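Local atomic coordinates of ralf, proline/betaine transporter (Legionella pneumophila, PDB entry 4D7Q), a protein that probably acts as a guanine nucleotide exchange factor through its Sec7 domain, here fused in an engineered chimera to the capping domain of a Rickettsia relative. Residues G108-I113 and T262-S267; M163-L168 and F185-Y190. The protein carries 2 engineered substitutions. One frame throughout, in Å; residues are numbered along the deposited sequence.

Contact 1 (G108-I113 and T262-S267)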
loop_
_atom_site.group_PDB
_atom_site.type_symbol
_atom_site.label_atom_id
_atom_site.label_comp_id
_atom_site.label_asym_id
_atom_site.label_seq_id
_atom_site.Cartn_x
_atom_site.Cartn_y
_atom_site.Cartn_z
ATOM N N GLY A 108 -2.139 -3.316 -1.932
ATOM C CA GLY A 108 -1.890 -4.545 -1.185
ATOM C C GLY A 108 -0.511 -4.591 -0.555
ATOM O O GLY A 108 -0.082 -5.646 -0.093
ATOM N N GLU A 109 0.206 -3.452 -0.569
ATOM C CA GLU A 109 1.541 -3.301 0.026
ATOM C C GLU A 109 1.405 -2.519 1.316
ATOM O O GLU A 109 0.679 -1.520 1.344
ATOM C CB GLU A 109 2.507 -2.607 -0.934
ATOM C CG GLU A 109 2.846 -3.475 -2.130
ATOM C CD GLU A 109 3.501 -2.689 -3.237
ATOM O OE1 GLU A 109 4.629 -2.182 -3.034
ATOM O OE2 GLU A 109 2.832 -2.489 -4.271
ATOM N N ALA A 110 2.019 -3.022 2.406
ATOM C CA ALA A 110 1.876 -2.425 3.736
ATOM C C ALA A 110 2.284 -0.944 3.796
ATOM O O ALA A 110 1.554 -0.140 4.374
ATOM C CB ALA A 110 2.670 -3.213 4.757
ATOM N N GLN A 111 3.456 -0.600 3.248
ATOM C CA GLN A 111 3.955 0.794 3.305
ATOM C C GLN A 111 3.052 1.760 2.573
ATOM O O GLN A 111 2.911 2.907 3.003
ATOM C CB GLN A 111 5.370 0.900 2.740
ATOM C CG GLN A 111 6.443 0.165 3.529
ATOM C CD GLN A 111 7.768 0.513 2.901
ATOM O OE1 GLN A 111 8.131 1.685 2.781
ATOM N NE2 GLN A 111 8.442 -0.464 2.349
ATOM N N LYS A 112 2.411 1.275 1.484
ATOM C CA LYS A 112 1.449 2.024 0.682
ATOM C C LYS A 112 0.149 2.247 1.469
ATOM O O LYS A 112 -0.317 3.385 1.564
ATOM C CB LYS A 112 1.212 1.331 -0.662
ATOM C CG LYS A 112 2.429 1.418 -1.576
ATOM C CD LYS A 112 2.181 0.879 -2.955
ATOM C CE LYS A 112 3.409 1.123 -3.804
ATOM N NZ LYS A 112 3.373 0.254 -4.991
ATOM N N ILE A 113 -0.421 1.193 2.074
ATOM C CA ILE A 113 -1.660 1.373 2.882
ATOM C C ILE A 113 -1.388 2.303 4.096
ATOM O O ILE A 113 -2.255 3.087 4.493
ATOM C CB ILE A 113 -2.380 0.023 3.267
ATOM C CG1 ILE A 113 -3.878 0.244 3.654
ATOM C CG2 ILE A 113 -1.668 -0.727 4.396
ATOM C CD1 ILE A 113 -4.825 0.370 2.507
ATOM N N THR A 262 -0.619 -5.689 9.175
ATOM C CA THR A 262 -0.590 -6.059 7.747
ATOM C C THR A 262 0.158 -7.353 7.468
ATOM O O THR A 262 0.063 -7.894 6.357
ATOM C CB THR A 262 0.121 -4.958 6.932
ATOM O OG1 THR A 262 1.438 -4.835 7.410
ATOM C CG2 THR A 262 -0.577 -3.621 6.980
ATOM N N GLY A 263 0.930 -7.809 8.449
ATOM C CA GLY A 263 1.727 -9.017 8.301
ATOM C C GLY A 263 3.028 -8.791 7.562
ATOM O O GLY A 263 3.745 -9.751 7.255
ATOM N N TYR A 264 3.354 -7.517 7.280
ATOM C CA TYR A 264 4.586 -7.148 6.589
ATOM C C TYR A 264 5.742 -7.380 7.522
ATOM O O TYR A 264 5.822 -6.711 8.554
ATOM C CB TYR A 264 4.507 -5.671 6.171
ATOM C CG TYR A 264 5.738 -5.092 5.517
ATOM C CD1 TYR A 264 6.322 -5.708 4.408
ATOM C CD2 TYR A 264 6.222 -3.847 5.896
ATOM C CE1 TYR A 264 7.420 -5.139 3.759
ATOM C CE2 TYR A 264 7.328 -3.273 5.269
ATOM C CZ TYR A 264 7.928 -3.925 4.206
ATOM O OH TYR A 264 8.987 -3.322 3.584
ATOM N N LYS A 265 6.592 -8.368 7.198
ATOM C CA LYS A 265 7.745 -8.733 8.026
ATOM C C LYS A 265 8.967 -7.879 7.686
ATOM O O LYS A 265 9.905 -7.807 8.474
ATOM C CB LYS A 265 8.085 -10.234 7.916
ATOM C CG LYS A 265 6.972 -11.192 8.342
ATOM C CD LYS A 265 6.658 -11.094 9.844
ATOM C CE LYS A 265 5.320 -11.687 10.180
ATOM N NZ LYS A 265 5.078 -11.706 11.649
ATOM N N GLY A 266 8.940 -7.236 6.527
ATOM C CA GLY A 266 10.034 -6.387 6.089
ATOM C C GLY A 266 10.450 -6.663 4.666
ATOM O O GLY A 266 9.895 -7.553 3.997
ATOM N N SER A 267 11.431 -5.882 4.200
ATOM C CA SER A 267 11.926 -5.978 2.824
ATOM C C SER A 267 13.382 -6.404 2.727
ATOM O O SER A 267 14.252 -5.847 3.403
ATOM C CB SER A 267 11.740 -4.655 2.082
ATOM O OG SER A 267 10.396 -4.432 1.683
#
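Ala110 and Thr262 bring the two backbones to within 5.9 Å, CA to CA. Here the first turn of helix 110-127 meets the turn that leads from helix 256-262 into strand 264-271. Glu109 holds the N-cap position of the first helix. Gly263, with positive phi, leaves the helical conformation after the second.

The methyl of Ala110 is the centre of the contact. Its CB lies 3.3 Å from Thr262 OG1 and 3.4 Å from Tyr264 CB, and it reaches the ring of Tyr264 obliquely. Thr262 OG1 sits between its own backbone N and carbonyl carbon (chi1 60°). From there it accepts from Tyr264 N at 3.3 Å, which makes an ST turn, and it also bonds to Leu258 O. Its other branch, CG2, touches Ile113 CG2 at 4.0 Å, and the two side chains slide past each other in opposite directions. Phe292 packs on both residues.

The extended chain of Gln111 crosses the tyrosine ring at a slant, its amide plane 27° from the ring plane. Its NE2 gives Tyr264 OH a weak, bent hydrogen bond of 3.2 Å (134° at the hydrogen). The hydroxyl in turn donates to Ser267 OG at 2.6 Å, in the plane of the ring. Ser267 OG also bonds to Glu279, so the phenol belongs to a short polar chain.

The contact is a largely buried interface between the Legionella Sec7 domain and the Rickettsia capping domain, where a helix start meets a helix-to-strand turn at the antiparallel sheet. The two partners come from different proteins, so this pairing belongs to the chimera.

Contact 2 (M163-L168 and F185-Y190). Engineered in segment 163-168: Tyr166 (natural residue Asp).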
loop_
_atom_site.group_PDB
_atom_site.type_symbol
_atom_site.label_atom_id
_atom_site.label_comp_id
_atom_site.label_asym_id
_atom_site.label_seq_id
_atom_site.Cartn_x
_atom_site.Cartn_y
_atom_site.Cartn_z
ATOM N N MET A 163 -15.351 -8.466 19.496
ATOM C CA MET A 163 -15.070 -7.445 20.489
ATOM C C MET A 163 -16.334 -6.656 20.716
ATOM O O MET A 163 -17.015 -6.293 19.765
ATOM C CB MET A 163 -13.930 -6.530 20.010
ATOM C CG MET A 163 -13.362 -5.632 21.113
ATOM S SD MET A 163 -11.951 -4.675 20.527
ATOM C CE MET A 163 -10.651 -5.827 20.767
ATOM N N THR A 164 -16.661 -6.464 21.977
ATOM C CA THR A 164 -17.793 -5.695 22.455
ATOM C C THR A 164 -17.384 -4.259 22.702
ATOM O O THR A 164 -16.250 -3.937 22.585
ATOM C CB THR A 164 -18.278 -6.251 23.800
ATOM O OG1 THR A 164 -17.220 -6.228 24.741
ATOM C CG2 THR A 164 -18.747 -7.656 23.657
ATOM N N VAL A 165 -18.327 -3.418 23.060
ATOM C CA VAL A 165 -18.010 -2.044 23.368
ATOM C C VAL A 165 -17.070 -1.951 24.579
ATOM O O VAL A 165 -16.121 -1.216 24.529
ATOM C CB VAL A 165 -19.235 -1.130 23.474
ATOM C CG1 VAL A 165 -20.138 -1.541 24.597
ATOM C CG2 VAL A 165 -18.835 0.319 23.596
ATOM N N TYR A 166 -17.324 -2.739 25.620
ATOM C CA TYR A 166 -16.439 -2.814 26.782
ATOM C C TYR A 166 -15.055 -3.282 26.365
ATOM O O TYR A 166 -14.062 -2.766 26.871
ATOM C CB TYR A 166 -16.987 -3.760 27.880
ATOM C CG TYR A 166 -16.087 -3.780 29.104
ATOM C CD1 TYR A 166 -15.817 -2.611 29.815
ATOM C CD2 TYR A 166 -15.446 -4.949 29.506
ATOM C CE1 TYR A 166 -14.970 -2.614 30.922
ATOM C CE2 TYR A 166 -14.613 -4.969 30.628
ATOM C CZ TYR A 166 -14.378 -3.795 31.332
ATOM O OH TYR A 166 -13.539 -3.769 32.419
ATOM N N GLY A 167 -15.008 -4.289 25.481
ATOM C CA GLY A 167 -13.774 -4.878 24.986
ATOM C C GLY A 167 -12.971 -3.849 24.233
ATOM O O GLY A 167 -11.747 -3.790 24.373
ATOM N N LEU A 168 -13.672 -2.986 23.478
ATOM C CA LEU A 168 -13.030 -1.927 22.698
ATOM C C LEU A 168 -12.377 -0.891 23.602
ATOM O O LEU A 168 -11.240 -0.505 23.336
ATOM C CB LEU A 168 -14.005 -1.269 21.698
ATOM C CG LEU A 168 -13.385 -0.166 20.795
ATOM C CD1 LEU A 168 -12.290 -0.730 19.855
ATOM C CD2 LEU A 168 -14.446 0.632 20.059
ATOM N N PHE A 185 -17.212 8.801 23.249
ATOM C CA PHE A 185 -16.601 8.796 21.913
ATOM C C PHE A 185 -16.479 7.343 21.406
ATOM O O PHE A 185 -16.846 7.065 20.261
ATOM C CB PHE A 185 -15.216 9.488 21.942
ATOM C CG PHE A 185 -14.416 9.362 20.660
ATOM C CD1 PHE A 185 -14.646 10.213 19.592
ATOM C CD2 PHE A 185 -13.410 8.412 20.541
ATOM C CE1 PHE A 185 -13.925 10.078 18.400
ATOM C CE2 PHE A 185 -12.686 8.283 19.352
ATOM C CZ PHE A 185 -12.940 9.124 18.296
ATOM N N LEU A 186 -15.974 6.428 22.268
ATOM C CA LEU A 186 -15.800 5.019 21.906
ATOM C C LEU A 186 -17.110 4.252 21.753
ATOM O O LEU A 186 -17.172 3.335 20.945
ATOM C CB LEU A 186 -14.864 4.291 22.884
ATOM C CG LEU A 186 -13.379 4.697 22.816
ATOM C CD1 LEU A 186 -12.537 3.828 23.747
ATOM C CD2 LEU A 186 -12.846 4.683 21.366
ATOM N N GLU A 187 -18.148 4.613 22.531
ATOM C CA GLU A 187 -19.464 3.967 22.406
ATOM C C GLU A 187 -20.077 4.299 21.045
ATOM O O GLU A 187 -20.654 3.424 20.399
ATOM C CB GLU A 187 -20.395 4.426 23.524
ATOM C CG GLU A 187 -20.088 3.793 24.862
ATOM C CD GLU A 187 -20.635 4.545 26.058
ATOM O OE1 GLU A 187 -21.582 5.344 25.887
ATOM O OE2 GLU A 187 -20.122 4.322 27.174
ATOM N N GLU A 188 -19.873 5.528 20.618
ATOM C CA GLU A 188 -20.324 6.040 19.341
ATOM C C GLU A 188 -19.497 5.478 18.178
ATOM O O GLU A 188 -20.031 5.094 17.174
ATOM C CB GLU A 188 -20.321 7.563 19.340
ATOM C CG GLU A 188 -21.400 8.165 20.220
ATOM C CD GLU A 188 -21.209 9.639 20.585
ATOM O OE1 GLU A 188 -20.144 10.244 20.303
ATOM O OE2 GLU A 188 -22.150 10.201 21.188
ATOM N N LEU A 189 -18.193 5.439 18.357
ATOM C CA LEU A 189 -17.298 4.797 17.437
ATOM C C LEU A 189 -17.713 3.356 17.155
ATOM O O LEU A 189 -17.904 2.995 16.042
ATOM C CB LEU A 189 -15.874 4.858 17.943
ATOM C CG LEU A 189 -14.854 4.396 16.916
ATOM C CD1 LEU A 189 -13.964 5.502 16.401
ATOM C CD2 LEU A 189 -14.029 3.286 17.477
ATOM N N TYR A 190 -17.881 2.580 18.209
ATOM C CA TYR A 190 -18.368 1.227 18.111
ATOM C C TYR A 190 -19.734 1.075 17.411
ATOM O O TYR A 190 -19.871 0.255 16.567
ATOM C CB TYR A 190 -18.385 0.568 19.474
ATOM C CG TYR A 190 -18.576 -0.915 19.433
ATOM C CD1 TYR A 190 -19.829 -1.473 19.335
ATOM C CD2 TYR A 190 -17.502 -1.752 19.507
ATOM C CE1 TYR A 190 -19.997 -2.827 19.285
ATOM C CE2 TYR A 190 -17.658 -3.110 19.466
ATOM C CZ TYR A 190 -18.911 -3.638 19.355
ATOM O OH TYR A 190 -19.068 -4.967 19.324
#
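Val165 and Tyr190 approach to 6.2 Å between CA atoms, and Leu168 and Leu186 to 7.5 Å, where the start of helix 165-171 lies against helix 183-195.

Tyr190 has the largest share of the contact, with Leu168 close behind. The tyrosine CG is anti to the backbone N (chi1 -167°), which sends the ring across to the opposite segment. There the hydroxyl donates to Met163 O in a very short hydrogen bond, 2.5 Å from OH to O, though the exact length is doubtful. That carbonyl oxygen lies at the ring edge, in its plane. Val165 covers one face: its backbone N stands 3.6 Å above the ring plane, toward the rim. Its CB lies 4.3 Å from the ring centroid and only 17° from the normal, a CH-pi contact.

Leucine and valine branches extend the contact beyond the ring. Leu168 CD2 meets the ring edge in plane, 3.9 Å from Tyr190 CD2. The same methyl packs against Leu189 CD2 at 3.7 Å, the two leucine side chains crossing at about a right angle. Val165 CG2 touches Glu187 CG at 3.9 Å, so the valine meets the aliphatic part of that chain. The carboxylate of Glu187 forms a salt bridge with Lys169, one residue beyond Leu168.

Thr164 caps helix 165-171: its OG1 accepts from Gly167 N. Helix 135-152 packs alongside, with Leu148 touching both Met163 and Tyr190.

Both segments belong to the Legionella Sec7 part. This is helix-to-helix packing within the all-helical Sec7 fold, where a tyrosine of one helix bonds to the backbone just ahead of the other helix's N-cap.

How the contacts relate
From the N terminus, the chain reaches 108-113 at the start of helix 110-127, then passes through helix 135-152 to 163-168. After 16 more residues it reaches 185-190, and contact 2 closes a short loop that joins two helices inside the Sec7 part. The chain then enters the capping part and at 262-267 comes back against 108-113, so contact 1 closes a loop of 148 intervening residues. Contact 2 is nested inside that loop. The two do not touch: their centres are about 27 Å apart and their nearest atoms about 15 Å. Contact 1 joins the two fused parts about 7 Å from the centre of the molecule, while contact 2 lies about 28 Å out (contact centres).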